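Local coordinates for protein kcn28 (Kitasatospora, PDB 6J31) that is of unknown function but has the two-domain GT-B architecture, with two parallel Rossmann-like sheets and an erythromycin biosynthesis protein CIII-like C-terminal domain, at residues A[6-11]-A[94-99]; A[291-296]-A[312-317]; A[187-192]-A[307-312]. One frame throughout, in Å; residues are numbered along the deposited sequence.

Contact 1. Residues A[6-11]-A[94-99]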
loop_
_atom_site.group_PDB
_atom_site.type_symbol
_atom_site.label_atom_id
_atom_site.label_comp_id
_atom_site.label_asym_id
_atom_site.label_seq_id
_atom_site.Cartn_x
_atom_site.Cartn_y
_atom_site.Cartn_z
ATOM N N HIS A 6 5.690 -1.890 -26.303
ATOM C CA HIS A 6 5.816 -0.741 -25.421
ATOM C C HIS A 6 4.757 -0.833 -24.329
ATOM O O HIS A 6 3.555 -0.821 -24.620
ATOM C CB HIS A 6 5.681 0.557 -26.221
ATOM C CG HIS A 6 5.702 1.796 -25.382
ATOM N ND1 HIS A 6 5.262 3.015 -25.851
ATOM C CD2 HIS A 6 6.101 2.006 -24.105
ATOM C CE1 HIS A 6 5.390 3.923 -24.900
ATOM N NE2 HIS A 6 5.893 3.335 -23.829
ATOM N N ILE A 7 5.209 -0.936 -23.081
ATOM C CA ILE A 7 4.344 -0.967 -21.906
ATOM C C ILE A 7 4.505 0.355 -21.169
ATOM O O ILE A 7 5.629 0.752 -20.844
ATOM C CB ILE A 7 4.691 -2.143 -20.977
ATOM C CG1 ILE A 7 4.436 -3.482 -21.670
ATOM C CG2 ILE A 7 3.912 -2.046 -19.675
ATOM C CD1 ILE A 7 5.002 -4.658 -20.922
ATOM N N ALA A 8 3.391 1.031 -20.900
ATOM C CA ALA A 8 3.403 2.306 -20.191
ATOM C C ALA A 8 2.799 2.124 -18.807
ATOM O O ALA A 8 1.618 1.781 -18.678
ATOM C CB ALA A 8 2.638 3.382 -20.962
ATOM N N MET A 9 3.605 2.374 -17.784
ATOM C CA MET A 9 3.174 2.365 -16.396
ATOM C C MET A 9 2.941 3.802 -15.947
ATOM O O MET A 9 3.703 4.705 -16.308
ATOM C CB MET A 9 4.229 1.689 -15.514
ATOM C CG MET A 9 3.953 1.745 -14.019
ATOM S SD MET A 9 2.467 0.864 -13.522
ATOM C CE MET A 9 2.413 1.251 -11.774
ATOM N N VAL A 10 1.850 4.025 -15.214
ATOM C CA VAL A 10 1.514 5.340 -14.676
ATOM C C VAL A 10 1.185 5.180 -13.199
ATOM O O VAL A 10 0.415 4.291 -12.822
ATOM C CB VAL A 10 0.327 5.990 -15.421
ATOM C CG1 VAL A 10 0.152 7.441 -14.984
ATOM C CG2 VAL A 10 0.503 5.895 -16.937
ATOM N N SER A 11 1.761 6.037 -12.365
ATOM C CA SER A 11 1.447 6.025 -10.944
ATOM C C SER A 11 1.537 7.449 -10.416
ATOM O O SER A 11 1.615 8.413 -11.182
ATOM C CB SER A 11 2.356 5.073 -10.160
ATOM O OG SER A 11 1.856 4.904 -8.842
ATOM N N ALA A 94 -0.151 14.501 -23.899
ATOM C CA ALA A 94 0.951 15.151 -24.602
ATOM C C ALA A 94 2.168 14.238 -24.697
ATOM O O ALA A 94 2.832 14.182 -25.740
ATOM C CB ALA A 94 1.308 16.463 -23.905
ATOM N N ALA A 95 2.483 13.521 -23.618
ATOM C CA ALA A 95 3.677 12.684 -23.610
ATOM C C ALA A 95 3.554 11.502 -24.571
ATOM O O ALA A 95 4.534 11.126 -25.222
ATOM C CB ALA A 95 3.965 12.195 -22.192
ATOM N N TYR A 96 2.369 10.896 -24.668
ATOM C CA TYR A 96 2.209 9.645 -25.401
ATOM C C TYR A 96 1.523 9.797 -26.752
ATOM O O TYR A 96 1.345 8.792 -27.447
ATOM C CB TYR A 96 1.426 8.638 -24.550
ATOM C CG TYR A 96 2.225 8.047 -23.412
ATOM C CD1 TYR A 96 3.188 7.073 -23.648
ATOM C CD2 TYR A 96 2.028 8.472 -22.105
ATOM C CE1 TYR A 96 3.919 6.528 -22.612
ATOM C CE2 TYR A 96 2.756 7.937 -21.065
ATOM C CZ TYR A 96 3.701 6.965 -21.322
ATOM O OH TYR A 96 4.431 6.429 -20.284
ATOM N N GLU A 97 1.182 11.024 -27.163
ATOM C CA GLU A 97 0.399 11.224 -28.383
ATOM C C GLU A 97 1.070 10.595 -29.594
ATOM O O GLU A 97 0.411 9.946 -30.415
ATOM C CB GLU A 97 0.191 12.717 -28.627
ATOM C CG GLU A 97 -0.481 13.052 -29.946
ATOM C CD GLU A 97 -1.934 12.631 -29.988
ATOM O OE1 GLU A 97 -2.679 12.972 -29.044
ATOM O OE2 GLU A 97 -2.335 11.973 -30.971
ATOM N N GLU A 98 2.379 10.781 -29.721
ATOM C CA GLU A 98 3.150 10.307 -30.856
ATOM C C GLU A 98 3.928 9.038 -30.531
ATOM O O GLU A 98 4.715 8.575 -31.361
ATOM C CB GLU A 98 4.126 11.407 -31.282
ATOM C CG GLU A 98 3.482 12.775 -31.534
ATOM C CD GLU A 98 3.158 13.057 -32.984
ATOM O OE1 GLU A 98 2.033 12.743 -33.428
ATOM O OE2 GLU A 98 4.036 13.619 -33.673
ATOM N N ASP A 99 3.749 8.489 -29.332
ATOM C CA ASP A 99 4.491 7.324 -28.859
ATOM C C ASP A 99 3.555 6.405 -28.081
ATOM O O ASP A 99 3.819 6.029 -26.938
ATOM C CB ASP A 99 5.672 7.768 -27.995
ATOM C CG ASP A 99 6.785 6.743 -27.947
ATOM O OD1 ASP A 99 6.708 5.737 -28.680
ATOM O OD2 ASP A 99 7.739 6.945 -27.169
HETATM O O HOH W 1 5.398 3.434 -28.559
#
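The rings of His6 and Tyr96 meet rim to rim, with neither lying over the face of the other. Their planes are turned 34° apart and their centroids are 5.9 Å apart. CE1 of His6 lies at the edge of the Tyr96 ring, 3.8 Å from Tyr96 CE1. Asp99 O sits at the edge of the imidazole, near its plane, 3.3 Å from His6 CE1. No direct hydrogen bond crosses between the segments. A water joins them instead: it donates to Asp99 OD1 and lies 2.7 Å from His6 ND1. His6 places its ring here with CG anti to the backbone N (chi1 176°), reaching from the strand to the turn. The other imidazole nitrogen, NE2, bonds to Thr36 OG1. Both ring nitrogens therefore have partners, which should fix the rotation of the ring. The Tyr96 hydroxyl bonds to the same Thr36 oxygen. Beside this polar end, the methyl of Ala8 touches the phenol obliquely, Ala8 CB lying 3.8 Å from Tyr96 CZ. Asp99 is reached through a type I turn running from Tyr96 to Asp99, closed by Asp99 N donating to Tyr96 O at 3.1 Å. Asp99 OD2 forms a salt bridge with Arg34. The contact packs the C-terminal end of helix 74-96 and the following turn against strand 6-10 of the N-terminal parallel sheet. That strand runs between strands 34-39 and 103-107. Phe104 of the latter meets Tyr96 edge-to-face, and Trp120 of helix 112-120 also touches the tyrosine.

Contact 2. Residues A[291-296]-A[312-317]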
loop_
_atom_site.group_PDB
_atom_site.type_symbol
_atom_site.label_atom_id
_atom_site.label_comp_id
_atom_site.label_asym_id
_atom_site.label_seq_id
_atom_site.Cartn_x
_atom_site.Cartn_y
_atom_site.Cartn_z
ATOM N N ALA A 291 15.227 -6.257 7.490
ATOM C CA ALA A 291 16.344 -6.800 8.257
ATOM C C ALA A 291 15.963 -6.992 9.721
ATOM O O ALA A 291 16.291 -8.018 10.328
ATOM C CB ALA A 291 17.565 -5.891 8.129
ATOM N N VAL A 292 15.304 -5.996 10.318
ATOM C CA VAL A 292 14.887 -6.118 11.711
ATOM C C VAL A 292 13.836 -7.212 11.864
ATOM O O VAL A 292 13.869 -7.990 12.826
ATOM C CB VAL A 292 14.375 -4.764 12.236
ATOM C CG1 VAL A 292 13.852 -4.904 13.660
ATOM C CG2 VAL A 292 15.479 -3.728 12.178
ATOM N N LEU A 293 12.889 -7.290 10.924
ATOM C CA LEU A 293 11.864 -8.329 10.990
ATOM C C LEU A 293 12.466 -9.722 10.884
ATOM O O LEU A 293 11.889 -10.687 11.398
ATOM C CB LEU A 293 10.822 -8.118 9.894
ATOM C CG LEU A 293 9.951 -6.870 10.054
ATOM C CD1 LEU A 293 8.944 -6.759 8.916
ATOM C CD2 LEU A 293 9.258 -6.857 11.415
ATOM N N GLU A 294 13.632 -9.842 10.242
ATOM C CA GLU A 294 14.305 -11.133 10.153
ATOM C C GLU A 294 14.632 -11.689 11.531
ATOM O O GLU A 294 14.670 -12.910 11.715
ATOM C CB GLU A 294 15.583 -10.997 9.325
ATOM C CG GLU A 294 15.677 -11.942 8.141
ATOM C CD GLU A 294 17.002 -11.821 7.405
ATOM O OE1 GLU A 294 17.169 -10.848 6.637
ATOM O OE2 GLU A 294 17.871 -12.698 7.592
ATOM N N GLN A 295 14.870 -10.813 12.506
ATOM C CA GLN A 295 15.227 -11.216 13.858
ATOM C C GLN A 295 14.138 -10.867 14.864
ATOM O O GLN A 295 14.350 -11.016 16.072
ATOM C CB GLN A 295 16.541 -10.547 14.274
ATOM C CG GLN A 295 17.641 -10.579 13.217
ATOM C CD GLN A 295 18.328 -11.923 13.101
ATOM O OE1 GLN A 295 18.524 -12.625 14.092
ATOM N NE2 GLN A 295 18.709 -12.285 11.881
ATOM N N ALA A 296 12.986 -10.394 14.396
ATOM C CA ALA A 296 11.936 -9.915 15.281
ATOM C C ALA A 296 11.040 -11.047 15.776
ATOM O O ALA A 296 10.781 -12.029 15.072
ATOM C CB ALA A 296 11.087 -8.858 14.575
ATOM N N LEU A 312 3.976 -10.665 7.448
ATOM C CA LEU A 312 3.636 -12.006 6.983
ATOM C C LEU A 312 4.828 -12.680 6.319
ATOM O O LEU A 312 5.113 -13.855 6.579
ATOM C CB LEU A 312 2.469 -11.927 6.001
ATOM C CG LEU A 312 1.088 -11.662 6.590
ATOM C CD1 LEU A 312 0.081 -11.425 5.483
ATOM C CD2 LEU A 312 0.675 -12.842 7.435
ATOM N N PHE A 313 5.546 -11.946 5.467
ATOM C CA PHE A 313 6.687 -12.526 4.767
ATOM C C PHE A 313 7.754 -12.994 5.748
ATOM O O PHE A 313 8.372 -14.046 5.549
ATOM C CB PHE A 313 7.261 -11.509 3.781
ATOM C CG PHE A 313 8.438 -12.016 3.001
ATOM C CD1 PHE A 313 8.260 -12.876 1.929
ATOM C CD2 PHE A 313 9.727 -11.628 3.339
ATOM C CE1 PHE A 313 9.350 -13.346 1.211
ATOM C CE2 PHE A 313 10.818 -12.091 2.626
ATOM C CZ PHE A 313 10.631 -12.950 1.561
ATOM N N SER A 314 7.969 -12.237 6.820
ATOM C CA SER A 314 8.964 -12.570 7.827
ATOM C C SER A 314 8.435 -13.510 8.902
ATOM O O SER A 314 9.205 -13.917 9.775
ATOM C CB SER A 314 9.489 -11.291 8.482
ATOM O OG SER A 314 10.145 -10.473 7.530
ATOM N N GLY A 315 7.150 -13.855 8.868
ATOM C CA GLY A 315 6.570 -14.709 9.887
ATOM C C GLY A 315 6.652 -14.114 11.278
ATOM O O GLY A 315 7.029 -14.802 12.230
ATOM N N VAL A 316 6.307 -12.837 11.405
ATOM C CA VAL A 316 6.388 -12.103 12.660
ATOM C C VAL A 316 4.973 -11.706 13.071
ATOM O O VAL A 316 4.277 -11.030 12.306
ATOM C CB VAL A 316 7.287 -10.861 12.534
ATOM C CG1 VAL A 316 7.316 -10.075 13.833
ATOM C CG2 VAL A 316 8.687 -11.261 12.100
ATOM N N PRO A 317 4.502 -12.094 14.256
ATOM C CA PRO A 317 3.170 -11.666 14.693
ATOM C C PRO A 317 3.124 -10.164 14.917
ATOM O O PRO A 317 4.142 -9.519 15.183
ATOM C CB PRO A 317 2.957 -12.435 16.002
ATOM C CG PRO A 317 4.321 -12.735 16.488
ATOM C CD PRO A 317 5.186 -12.911 15.272
#
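This is a packing contact between the C-terminal ends of two helices in the C-terminal parallel-sheet domain. Leu293 and Ala296, at the end of helix 289-294 and just beyond it, meet Ser314 and Val316 at the exit of helix 305-314. The joint is partly buried and rests on packing; no hydrogen bond crosses it. CB of Leu293 lies 3.4 Å from Ser314 OG. That hydroxyl also makes a weak hydrogen bond to Glu310 O of its own helix. Val316 uses both methyls. Val316 CG1, anti to the backbone N (chi1 178°), lies 4.0 Å from Ala296 CB. Val316 CG2 packs against the neighbouring backbone, 3.3 Å from Leu293 O and 3.7 Å from Ala296 O. Leu293 O also takes a weak bond from Ala296 N. The chain reaches Val316 through Gly315, which has positive phi (61°) and ends the helix in a Schellman motif. One of its bonds runs from Gly315 N to Leu312 O at 3.1 Å. This bend turns Val316 toward the other helix end. Helix 305-314 is the connection of a beta-alpha-beta unit between the adjacent strands 298-301 and 318-320. Leu293 and Val316 both rest on Phe299 of strand 298-301, and Leu293 also touches Leu232 of strand 229-234.

Contact 3. Residues A[187-192]-A[307-312]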
loop_
_atom_site.group_PDB
_atom_site.type_symbol
_atom_site.label_atom_id
_atom_site.label_comp_id
_atom_site.label_asym_id
_atom_site.label_seq_id
_atom_site.Cartn_x
_atom_site.Cartn_y
_atom_site.Cartn_z
ATOM N N VAL A 187 -4.390 -7.179 -8.372
ATOM C CA VAL A 187 -4.486 -6.786 -6.972
ATOM C C VAL A 187 -3.269 -7.367 -6.265
ATOM O O VAL A 187 -3.144 -8.586 -6.122
ATOM C CB VAL A 187 -5.795 -7.271 -6.339
ATOM C CG1 VAL A 187 -5.991 -6.645 -4.966
ATOM C CG2 VAL A 187 -6.972 -6.955 -7.247
ATOM N N LEU A 188 -2.384 -6.496 -5.797
ATOM C CA LEU A 188 -1.088 -6.919 -5.274
ATOM C C LEU A 188 -1.172 -7.330 -3.811
ATOM O O LEU A 188 -0.289 -7.007 -3.015
ATOM C CB LEU A 188 -0.091 -5.783 -5.472
ATOM C CG LEU A 188 0.283 -5.500 -6.933
ATOM C CD1 LEU A 188 1.605 -4.748 -7.052
ATOM C CD2 LEU A 188 0.300 -6.781 -7.761
ATOM N N VAL A 189 -2.244 -8.017 -3.426
ATOM C CA VAL A 189 -2.395 -8.573 -2.083
ATOM C C VAL A 189 -2.909 -9.998 -2.219
ATOM O O VAL A 189 -3.515 -10.358 -3.239
ATOM C CB VAL A 189 -3.352 -7.721 -1.209
ATOM C CG1 VAL A 189 -2.977 -6.246 -1.247
ATOM C CG2 VAL A 189 -4.786 -7.903 -1.652
ATOM N N PRO A 190 -2.648 -10.851 -1.229
ATOM C CA PRO A 190 -3.256 -12.187 -1.234
ATOM C C PRO A 190 -4.747 -12.100 -0.949
ATOM O O PRO A 190 -5.235 -11.128 -0.369
ATOM C CB PRO A 190 -2.520 -12.924 -0.112
ATOM C CG PRO A 190 -2.026 -11.839 0.789
ATOM C CD PRO A 190 -1.728 -10.665 -0.094
ATOM N N ARG A 191 -5.475 -13.144 -1.354
ATOM C CA ARG A 191 -6.922 -13.128 -1.165
ATOM C C ARG A 191 -7.293 -13.065 0.313
ATOM O O ARG A 191 -8.332 -12.495 0.664
ATOM C CB ARG A 191 -7.574 -14.339 -1.851
ATOM C CG ARG A 191 -7.556 -15.640 -1.047
ATOM C CD ARG A 191 -8.313 -16.806 -1.719
ATOM N NE ARG A 191 -8.009 -16.971 -3.140
ATOM C CZ ARG A 191 -8.759 -16.499 -4.131
ATOM N NH1 ARG A 191 -9.875 -15.825 -3.866
ATOM N NH2 ARG A 191 -8.392 -16.698 -5.389
ATOM N N PHE A 192 -6.454 -13.611 1.200
ATOM C CA PHE A 192 -6.790 -13.572 2.619
ATOM C C PHE A 192 -6.600 -12.192 3.243
ATOM O O PHE A 192 -6.944 -12.019 4.419
ATOM C CB PHE A 192 -6.000 -14.632 3.404
ATOM C CG PHE A 192 -4.502 -14.460 3.376
ATOM C CD1 PHE A 192 -3.881 -13.487 4.147
ATOM C CD2 PHE A 192 -3.711 -15.306 2.619
ATOM C CE1 PHE A 192 -2.505 -13.340 4.131
ATOM C CE2 PHE A 192 -2.332 -15.165 2.601
ATOM C CZ PHE A 192 -1.729 -14.181 3.357
ATOM N N GLY A 307 3.409 -2.778 5.613
ATOM C CA GLY A 307 3.925 -3.369 6.837
ATOM C C GLY A 307 3.355 -4.749 7.111
ATOM O O GLY A 307 4.077 -5.658 7.529
ATOM N N ILE A 308 2.051 -4.926 6.878
ATOM C CA ILE A 308 1.410 -6.204 7.172
ATOM C C ILE A 308 1.977 -7.309 6.291
ATOM O O ILE A 308 2.273 -8.413 6.764
ATOM C CB ILE A 308 -0.114 -6.081 7.017
ATOM C CG1 ILE A 308 -0.711 -5.475 8.283
ATOM C CG2 ILE A 308 -0.738 -7.440 6.711
ATOM C CD1 ILE A 308 -2.165 -5.172 8.165
ATOM N N GLN A 309 2.147 -7.027 5.000
ATOM C CA GLN A 309 2.729 -8.019 4.106
ATOM C C GLN A 309 4.188 -8.288 4.447
ATOM O O GLN A 309 4.675 -9.404 4.239
ATOM C CB GLN A 309 2.576 -7.563 2.657
ATOM C CG GLN A 309 1.126 -7.523 2.198
ATOM C CD GLN A 309 0.992 -7.445 0.697
ATOM O OE1 GLN A 309 0.295 -6.583 0.165
ATOM N NE2 GLN A 309 1.657 -8.348 0.005
ATOM N N GLU A 310 4.905 -7.281 4.950
ATOM C CA GLU A 310 6.270 -7.515 5.407
ATOM C C GLU A 310 6.292 -8.373 6.669
ATOM O O GLU A 310 7.182 -9.218 6.838
ATOM C CB GLU A 310 6.985 -6.188 5.638
ATOM C CG GLU A 310 7.672 -5.649 4.396
ATOM C CD GLU A 310 8.184 -4.239 4.582
ATOM O OE1 GLU A 310 7.820 -3.604 5.594
ATOM O OE2 GLU A 310 8.962 -3.773 3.724
ATOM N N GLY A 311 5.325 -8.167 7.568
ATOM C CA GLY A 311 5.223 -9.028 8.738
ATOM C C GLY A 311 4.923 -10.468 8.368
ATOM O O GLY A 311 5.536 -11.397 8.900
ATOM N N LEU A 312 3.976 -10.665 7.448
ATOM C CA LEU A 312 3.636 -12.006 6.983
ATOM C C LEU A 312 4.828 -12.680 6.319
ATOM O O LEU A 312 5.113 -13.855 6.579
ATOM C CB LEU A 312 2.469 -11.927 6.001
ATOM C CG LEU A 312 1.088 -11.662 6.590
ATOM C CD1 LEU A 312 0.081 -11.425 5.483
ATOM C CD2 LEU A 312 0.675 -12.842 7.435
#
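Gln309 and Leu312, one turn apart on helix 305-314, meet the loop that follows strand 185-187, with Phe192 the main apolar partner. Gln309 loses the most surface of the three. Its CG is anti to the carbonyl carbon (chi1 -66°) and the chain beyond is extended, which carries the amide across to the backbone of the loop. There Gln309 CD lies 4.0 Å from Leu188 O. The Gln309 side chain crosses that of Val189 at about a right angle, and its amide lies among Leu188, Val189 and Pro190. Pro210 touches Gln309 as well. Leu312 and Phe192 approach from opposite directions. The methyl CD1 of Leu312 comes in at the edge of the ring, in its plane, 3.5 Å from Phe192 CE1. One face of the ring is taken by its own segment: Pro190 CG stands 3.5 Å above the plane, offset toward the rim. Phe192 CG lies between the backbone N and the carbonyl carbon (chi1 62°), a setting that brings the ring out to Leu312. Leu377 of helix 364-378 touches both Pro190 and Phe192. The contact thus joins a loop of the N-terminal sheet domain to a helix of the C-terminal one. Such an interdomain junction belongs to the GT-B fold, in which two Rossmann-like domains face each other.

Contacts 1 and 3 are buried, whereas contact 2 is only partly so. Contact 1 lies within the N-terminal domain and contact 2 within the C-terminal one, on opposite sides of the chain's centre, with about 38 Å between their centres. Contact 3, the most central, bridges the two domains. Contacts 2 and 3 share Leu312 and helix 305-314; the Schellman bond from Val316 N to Gly311 O, probable at 3.0 Å, runs from one to the other. Contact 1 touches neither. It adds a water bridge between ring and carboxylate to its aromatic packing. Contact 2 packs aliphatic side chains against a serine hydroxyl and backbone oxygens, and contact 3 combines an amide with a ring edge.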